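Local coordinates for protein dihydroorotase (Campylobacter jejuni subsp. jejuni, PDB 3PNU) that probably catalyses the reversible cyclisation of carbamoyl aspartate to dihydroorotate in pyrimidine biosynthesis, using two zinc ions per subunit, at residues L67-L70 / E71-K74; F104-S107 / A108-E111; L302-L306 / S307-C311. All blocks are in the same frame, centred on the assembly; numbering follows the deposited sequence.

Interaction 1 of 3, residues L67-L70 / E71-K74; sequences LCNL and EDLK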
loop_
_atom_site.group_PDB
_atom_site.type_symbol
_atom_site.label_atom_id
_atom_site.label_comp_id
_atom_site.label_asym_id
_atom_site.label_seq_id
_atom_site.Cartn_x
_atom_site.Cartn_y
_atom_site.Cartn_z
ATOM N N LEU A 67 21.864 19.904 2.081
ATOM C CA LEU A 67 22.717 20.904 1.469
ATOM C C LEU A 67 22.024 22.255 1.430
ATOM O O LEU A 67 21.088 22.448 0.658
ATOM C CB LEU A 67 23.110 20.465 0.058
ATOM C CG LEU A 67 23.776 19.086 -0.006
ATOM C CD1 LEU A 67 24.142 18.765 -1.427
ATOM C CD2 LEU A 67 25.002 19.028 0.900
ATOM N N CYS A 68 22.487 23.189 2.269
ATOM C CA CYS A 68 21.907 24.535 2.345
ATOM C C CYS A 68 22.933 25.670 2.221
ATOM O O CYS A 68 22.619 26.822 2.534
ATOM C CB CYS A 68 21.086 24.696 3.635
ATOM S SG CYS A 68 19.574 23.650 3.727
ATOM N N ASN A 69 24.151 25.360 1.771
ATOM C CA ASN A 69 25.175 26.396 1.547
ATOM C C ASN A 69 26.180 25.942 0.492
ATOM O O ASN A 69 26.373 24.744 0.285
ATOM C CB ASN A 69 25.855 26.832 2.857
ATOM C CG ASN A 69 26.698 25.740 3.478
ATOM O OD1 ASN A 69 27.599 25.187 2.841
ATOM N ND2 ASN A 69 26.427 25.441 4.743
ATOM N N LEU A 70 26.812 26.908 -0.173
ATOM C CA LEU A 70 27.753 26.625 -1.277
ATOM C C LEU A 70 28.951 25.772 -0.912
ATOM O O LEU A 70 29.362 24.899 -1.690
ATOM C CB LEU A 70 28.229 27.929 -1.898
ATOM C CG LEU A 70 27.128 28.742 -2.588
ATOM C CD1 LEU A 70 27.609 30.141 -2.976
ATOM C CD2 LEU A 70 26.596 27.983 -3.798
ATOM N N GLU A 71 29.503 26.014 0.276
ATOM C CA GLU A 71 30.680 25.277 0.743
ATOM C C GLU A 71 30.431 23.784 0.754
ATOM O O GLU A 71 31.208 22.999 0.209
ATOM C CB GLU A 71 31.104 25.738 2.155
ATOM C CG GLU A 71 31.652 27.180 2.245
ATOM C CD GLU A 71 30.607 28.256 1.961
ATOM O OE1 GLU A 71 31.009 29.356 1.517
ATOM O OE2 GLU A 71 29.393 28.004 2.162
ATOM N N ASP A 72 29.329 23.400 1.384
ATOM C CA ASP A 72 28.976 21.993 1.506
ATOM C C ASP A 72 28.612 21.396 0.145
ATOM O O ASP A 72 28.912 20.231 -0.123
ATOM C CB ASP A 72 27.850 21.844 2.521
ATOM C CG ASP A 72 28.225 22.414 3.887
ATOM O OD1 ASP A 72 29.428 22.383 4.239
ATOM O OD2 ASP A 72 27.325 22.893 4.613
ATOM N N LEU A 73 27.988 22.209 -0.712
ATOM C CA LEU A 73 27.598 21.775 -2.064
ATOM C C LEU A 73 28.860 21.469 -2.865
ATOM O O LEU A 73 28.962 20.413 -3.486
ATOM C CB LEU A 73 26.751 22.857 -2.750
ATOM C CG LEU A 73 26.112 22.582 -4.118
ATOM C CD1 LEU A 73 25.020 21.531 -4.020
ATOM C CD2 LEU A 73 25.523 23.854 -4.677
ATOM N N LYS A 74 29.826 22.393 -2.842
ATOM C CA LYS A 74 31.113 22.179 -3.533
ATOM C C LYS A 74 31.749 20.901 -3.012
ATOM O O LYS A 74 32.190 20.049 -3.784
ATOM C CB LYS A 74 32.095 23.342 -3.293
ATOM C CG LYS A 74 33.476 23.164 -4.006
ATOM C CD LYS A 74 34.591 24.106 -3.450
ATOM C CE LYS A 74 34.295 25.611 -3.623
ATOM N NZ LYS A 74 34.228 26.043 -5.057
HETATM O O HOH W 1 24.141 23.329 4.335
HETATM O O HOH W 2 27.295 29.582 1.196
#
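The amide of Asn69 and the carboxylate of Asp72 meet at an angle, their planes 54° apart. Neither lies flat on the other. Asp72 OD2 comes up between the two polar ends of the amide, out of its plane. It receives a weak bond from Asn69 ND2 at 2.7 Å, bent to 127°. Asn69 OD1 accepts from Asp72 N at 2.9 Å in a nearly straight bond, with the N-H nearly in line with the side-chain C=O, although Asp72 OD2, a second acceptor, lies just as close. Asp72 thus meets both ends of the amide, firmly only at OD1. The Asn69 chi1 of 67° sets CG between the backbone N and the carbonyl carbon, which brings OD1 over the first turn. Two waters add links round the turn. One accepts from Leu70 N and donates to Glu71 OE2 at 2.8 Å. Another accepts from Cys68 N at 2.7 Å and also lies within bonding distance of Asp72 OD2. The backbone then takes up helical bonding, Leu73 N to Asn69 O at 3.2 Å and Lys74 N to Leu70 O at 2.8 Å. On the apolar side, Leu67 CD1 touches Leu73 CD1 at 3.9 Å, the two chains crossing at about a right angle. Leu67 also rests on Pro61, and Leu73 on Ile112. Leu70 reaches out to helix 102-108. The side-chain bond to Asp72 N makes Asn69 the N-cap of helix 70-84. Here the loop that follows barrel strand 56-59 and holds Asn62, a predicted substrate-binding residue, turns into a helix of the TIM barrel.

Interaction 2 of 3, residues F104-S107 / A108-E111; sequences FLYS and AKDE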
loop_
_atom_site.group_PDB
_atom_site.type_symbol
_atom_site.label_atom_id
_atom_site.label_comp_id
_atom_site.label_asym_id
_atom_site.label_seq_id
_atom_site.Cartn_x
_atom_site.Cartn_y
_atom_site.Cartn_z
ATOM N N PHE A 104 22.302 35.898 -1.581
ATOM C CA PHE A 104 22.818 34.531 -1.569
ATOM C C PHE A 104 22.580 33.801 -2.890
ATOM O O PHE A 104 23.435 33.033 -3.355
ATOM C CB PHE A 104 22.208 33.716 -0.436
ATOM C CG PHE A 104 22.578 32.261 -0.490
ATOM C CD1 PHE A 104 23.698 31.791 0.166
ATOM C CD2 PHE A 104 21.815 31.366 -1.228
ATOM C CE1 PHE A 104 24.044 30.451 0.110
ATOM C CE2 PHE A 104 22.157 30.031 -1.288
ATOM C CZ PHE A 104 23.276 29.573 -0.616
ATOM N N LEU A 105 21.408 34.032 -3.478
ATOM C CA LEU A 105 21.045 33.389 -4.734
ATOM C C LEU A 105 21.940 33.854 -5.871
ATOM O O LEU A 105 22.337 33.044 -6.707
ATOM C CB LEU A 105 19.571 33.634 -5.074
ATOM C CG LEU A 105 18.542 32.928 -4.178
ATOM C CD1 LEU A 105 17.120 33.394 -4.493
ATOM C CD2 LEU A 105 18.657 31.431 -4.316
ATOM N N TYR A 106 22.262 35.148 -5.902
ATOM C CA TYR A 106 23.129 35.680 -6.956
ATOM C C TYR A 106 24.519 35.034 -6.958
ATOM O O TYR A 106 25.109 34.842 -8.009
ATOM C CB TYR A 106 23.272 37.206 -6.864
ATOM C CG TYR A 106 24.253 37.755 -7.897
ATOM C CD1 TYR A 106 23.831 38.075 -9.186
ATOM C CD2 TYR A 106 25.604 37.928 -7.585
ATOM C CE1 TYR A 106 24.726 38.561 -10.131
ATOM C CE2 TYR A 106 26.500 38.412 -8.521
ATOM C CZ TYR A 106 26.058 38.730 -9.790
ATOM O OH TYR A 106 26.950 39.212 -10.725
ATOM N N SER A 107 25.032 34.697 -5.784
ATOM C CA SER A 107 26.340 34.073 -5.697
ATOM C C SER A 107 26.299 32.590 -6.035
ATOM O O SER A 107 27.335 31.997 -6.329
ATOM C CB SER A 107 26.917 34.242 -4.292
ATOM O OG SER A 107 26.176 33.501 -3.342
ATOM N N ALA A 108 25.113 31.984 -6.002
ATOM C CA ALA A 108 24.975 30.545 -6.259
ATOM C C ALA A 108 24.468 30.156 -7.653
ATOM O O ALA A 108 24.625 29.010 -8.059
ATOM C CB ALA A 108 24.060 29.937 -5.202
ATOM N N LYS A 109 23.889 31.101 -8.387
ATOM C CA LYS A 109 23.279 30.810 -9.699
ATOM C C LYS A 109 24.114 30.013 -10.707
ATOM O O LYS A 109 23.559 29.248 -11.504
ATOM C CB LYS A 109 22.810 32.107 -10.366
ATOM C CG LYS A 109 23.918 33.033 -10.790
ATOM C CD LYS A 109 23.365 34.351 -11.332
ATOM C CE LYS A 109 24.480 35.287 -11.808
ATOM N NZ LYS A 109 25.284 34.642 -12.900
ATOM N N ASP A 110 25.428 30.202 -10.684
ATOM C CA ASP A 110 26.313 29.513 -11.610
ATOM C C ASP A 110 26.864 28.250 -11.015
ATOM O O ASP A 110 27.448 27.455 -11.725
ATOM C CB ASP A 110 27.438 30.442 -12.045
ATOM C CG ASP A 110 26.913 31.673 -12.773
ATOM O OD1 ASP A 110 26.040 31.511 -13.653
ATOM O OD2 ASP A 110 27.371 32.794 -12.469
ATOM N N GLU A 111 26.678 28.056 -9.712
ATOM C CA GLU A 111 27.121 26.822 -9.044
ATOM C C GLU A 111 26.020 25.760 -9.003
ATOM O O GLU A 111 26.307 24.564 -8.896
ATOM C CB GLU A 111 27.524 27.104 -7.593
ATOM C CG GLU A 111 28.643 28.098 -7.433
ATOM C CD GLU A 111 29.903 27.669 -8.151
ATOM O OE1 GLU A 111 30.172 26.442 -8.252
ATOM O OE2 GLU A 111 30.620 28.574 -8.611
#
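Backbone bonds between Phe104 to Ser107 and the residues after them loosen toward the end of helix 102-108. Ala108 N reaches Leu105 O at 3.1 Å, from well above the carbonyl plane. It also makes a weak bond to Phe104 O at 3.3 Å. Lys109 N adds a further weak bond to Leu105 O. Glu111 N then bonds Ala108 O at 2.8 Å, so the chain keeps turning. One side-chain bond joins this set: Ser107 OG donates to Phe104 O at 2.8 Å. A chi1 of 68° folds the hydroxyl back over the last turn to reach that carbonyl. In this TIM-barrel enzyme the helix follows strand 90-93. The Leu105 side chain touches helix 135-147, and Ser107 and Ala108 touch Leu70 of helix 70-84. Apolar contact is slight along the stretch itself, with Phe104 CE2 4.4 Å from Ala108 CB. The Phe104 ring stacks on Tyr100. Lys109 runs alongside Tyr106, both pointing the same way, and its CE lies 3.7 Å from Tyr106 CE1. Charge is paired at the tip of the lysine. The bend at chi4 turns Lys109 NZ to the syn side of Asp110 OD2, a salt bridge of 2.8 Å.

Interaction 3 of 3, residues L302-L306 / S307-C311; sequences LQKFL and SDNTC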
loop_
_atom_site.group_PDB
_atom_site.type_symbol
_atom_site.label_atom_id
_atom_site.label_comp_id
_atom_site.label_asym_id
_atom_site.label_seq_id
_atom_site.Cartn_x
_atom_site.Cartn_y
_atom_site.Cartn_z
ATOM N N LEU A 302 11.976 8.806 -27.630
ATOM C CA LEU A 302 12.794 8.423 -26.486
ATOM C C LEU A 302 13.934 9.449 -26.318
ATOM O O LEU A 302 14.279 9.861 -25.195
ATOM C CB LEU A 302 13.354 7.014 -26.656
ATOM C CG LEU A 302 14.347 6.556 -25.579
ATOM C CD1 LEU A 302 13.844 6.878 -24.177
ATOM C CD2 LEU A 302 14.663 5.050 -25.704
ATOM N N GLN A 303 14.502 9.857 -27.448
ATOM C CA GLN A 303 15.601 10.821 -27.473
ATOM C C GLN A 303 15.118 12.159 -26.932
ATOM O O GLN A 303 15.887 12.888 -26.320
ATOM C CB GLN A 303 16.168 10.952 -28.907
ATOM C CG GLN A 303 17.265 12.003 -29.091
ATOM C CD GLN A 303 18.488 11.786 -28.205
ATOM O OE1 GLN A 303 18.950 10.658 -28.000
ATOM N NE2 GLN A 303 19.035 12.883 -27.699
ATOM N N LYS A 304 13.851 12.481 -27.173
ATOM C CA LYS A 304 13.247 13.710 -26.646
ATOM C C LYS A 304 13.030 13.646 -25.125
ATOM O O LYS A 304 13.378 14.578 -24.381
ATOM C CB LYS A 304 11.898 13.970 -27.309
ATOM C CG LYS A 304 11.924 14.684 -28.675
ATOM C CD LYS A 304 10.543 14.587 -29.328
ATOM C CE LYS A 304 10.361 15.447 -30.567
ATOM N NZ LYS A 304 10.055 16.883 -30.241
ATOM N N PHE A 305 12.463 12.536 -24.680
ATOM C CA PHE A 305 12.135 12.316 -23.285
ATOM C C PHE A 305 13.377 12.257 -22.399
ATOM O O PHE A 305 13.387 12.827 -21.307
ATOM C CB PHE A 305 11.257 11.055 -23.180
ATOM C CG PHE A 305 10.866 10.677 -21.774
ATOM C CD1 PHE A 305 10.165 11.561 -20.971
ATOM C CD2 PHE A 305 11.159 9.412 -21.279
ATOM C CE1 PHE A 305 9.805 11.207 -19.691
ATOM C CE2 PHE A 305 10.788 9.055 -20.003
ATOM C CZ PHE A 305 10.110 9.954 -19.205
ATOM N N LEU A 306 14.429 11.597 -22.884
ATOM C CA LEU A 306 15.684 11.458 -22.149
ATOM C C LEU A 306 16.666 12.597 -22.300
ATOM O O LEU A 306 17.592 12.720 -21.490
ATOM C CB LEU A 306 16.436 10.216 -22.631
ATOM C CG LEU A 306 16.304 8.886 -21.941
ATOM C CD1 LEU A 306 17.049 7.850 -22.773
ATOM C CD2 LEU A 306 16.899 8.995 -20.526
ATOM N N SER A 307 16.516 13.411 -23.339
ATOM C CA SER A 307 17.519 14.436 -23.559
ATOM C C SER A 307 17.114 15.729 -24.233
ATOM O O SER A 307 17.387 16.796 -23.680
ATOM C CB SER A 307 18.668 13.826 -24.366
ATOM O OG SER A 307 19.817 14.647 -24.338
ATOM N N ASP A 308 16.489 15.659 -25.407
ATOM C CA ASP A 308 16.184 16.896 -26.155
ATOM C C ASP A 308 15.225 17.859 -25.452
ATOM O O ASP A 308 15.364 19.081 -25.596
ATOM C CB ASP A 308 15.661 16.614 -27.582
ATOM C CG ASP A 308 16.590 15.723 -28.403
ATOM O OD1 ASP A 308 17.660 15.316 -27.925
ATOM O OD2 ASP A 308 16.228 15.415 -29.548
ATOM N N ASN A 309 14.253 17.331 -24.715
ATOM C CA ASN A 309 13.296 18.192 -24.030
ATOM C C ASN A 309 14.015 19.023 -22.986
ATOM O O ASN A 309 13.856 20.243 -22.922
ATOM C CB ASN A 309 12.154 17.394 -23.390
ATOM C CG ASN A 309 11.247 16.724 -24.422
ATOM O OD1 ASN A 309 11.493 16.823 -25.618
ATOM N ND2 ASN A 309 10.189 16.029 -23.950
ATOM N N THR A 310 14.814 18.359 -22.164
ATOM C CA THR A 310 15.567 19.054 -21.157
ATOM C C THR A 310 16.488 20.056 -21.835
ATOM O O THR A 310 16.532 21.209 -21.447
ATOM C CB THR A 310 16.428 18.099 -20.345
ATOM O OG1 THR A 310 15.587 17.204 -19.611
ATOM C CG2 THR A 310 17.314 18.864 -19.391
ATOM N N CYS A 311 17.215 19.617 -22.855
ATOM C CA CYS A 311 18.150 20.518 -23.557
ATOM C C CYS A 311 17.471 21.770 -24.080
ATOM O O CYS A 311 18.013 22.857 -23.945
ATOM C CB CYS A 311 18.922 19.802 -24.673
ATOM S SG CYS A 311 20.169 18.650 -24.028
HETATM O O HOH W 3 14.961 15.146 -21.507
#
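Gln303 meets Asp308 both by its side chain and by its backbone. Gln303 NE2 donates to Asp308 OD1 at 2.8 Å in a nearly straight bond, on the syn side and 30° out of the carboxylate plane. The bend at chi2, 58°, curls the amide back to this place. Gln303 OE1 is taken by Lys28 N. Gln303 O accepts Asp308 N at 3.0 Å, five residues on, and a weak bond from Ser307 N. Lys304 repeats the wide step, its O taking Asn309 N at 2.9 Å. These are the bonds of a pi-type turn set within an alpha helix. Lys304 CB also touches Asn309 OD1 at 3.3 Å, while Asn309 ND2 turns to Val256 O and Gly252 O. A water lies 2.8 Å from Phe305 O and also bonds Thr310 OG1. Leu306 packs by its side chain against Leu286 and Leu289. The axes of 302-306 and 307-311 make 45°, consistent with a local kink at the pi-type turn. Neighbouring strands, loops and helix 285-296 surround it: Ser307 OG bonds Asn29 O, Thr310 and Cys311 pack against strand 31-35, Phe305 and Leu306 against strand 256-258, and Leu302 and Leu306 meet helix 285-296.

In the fold
Interactions 1 and 2 belong together. They lie on the same side of the chain's centre and touch, with Leu70 CD2 3.5 Å from Ala108 CB. One is the start of helix 70-84 and the other the end of helix 102-108, so the two helix ends pack on each other. Both have polar groups near the surface: a capping amide with two waters in one, a lysine-aspartate salt bridge in the other. All three are partly buried, but interaction 3, mid-helix among barrel strands, has more buried residues and lies nearer the chain's centre. Its nearest atoms are about 17 Å from interaction 1 and about 14 Å from interaction 2. There the buried Ser307 and Asn309 side chains are satisfied by backbone carbonyls of other elements.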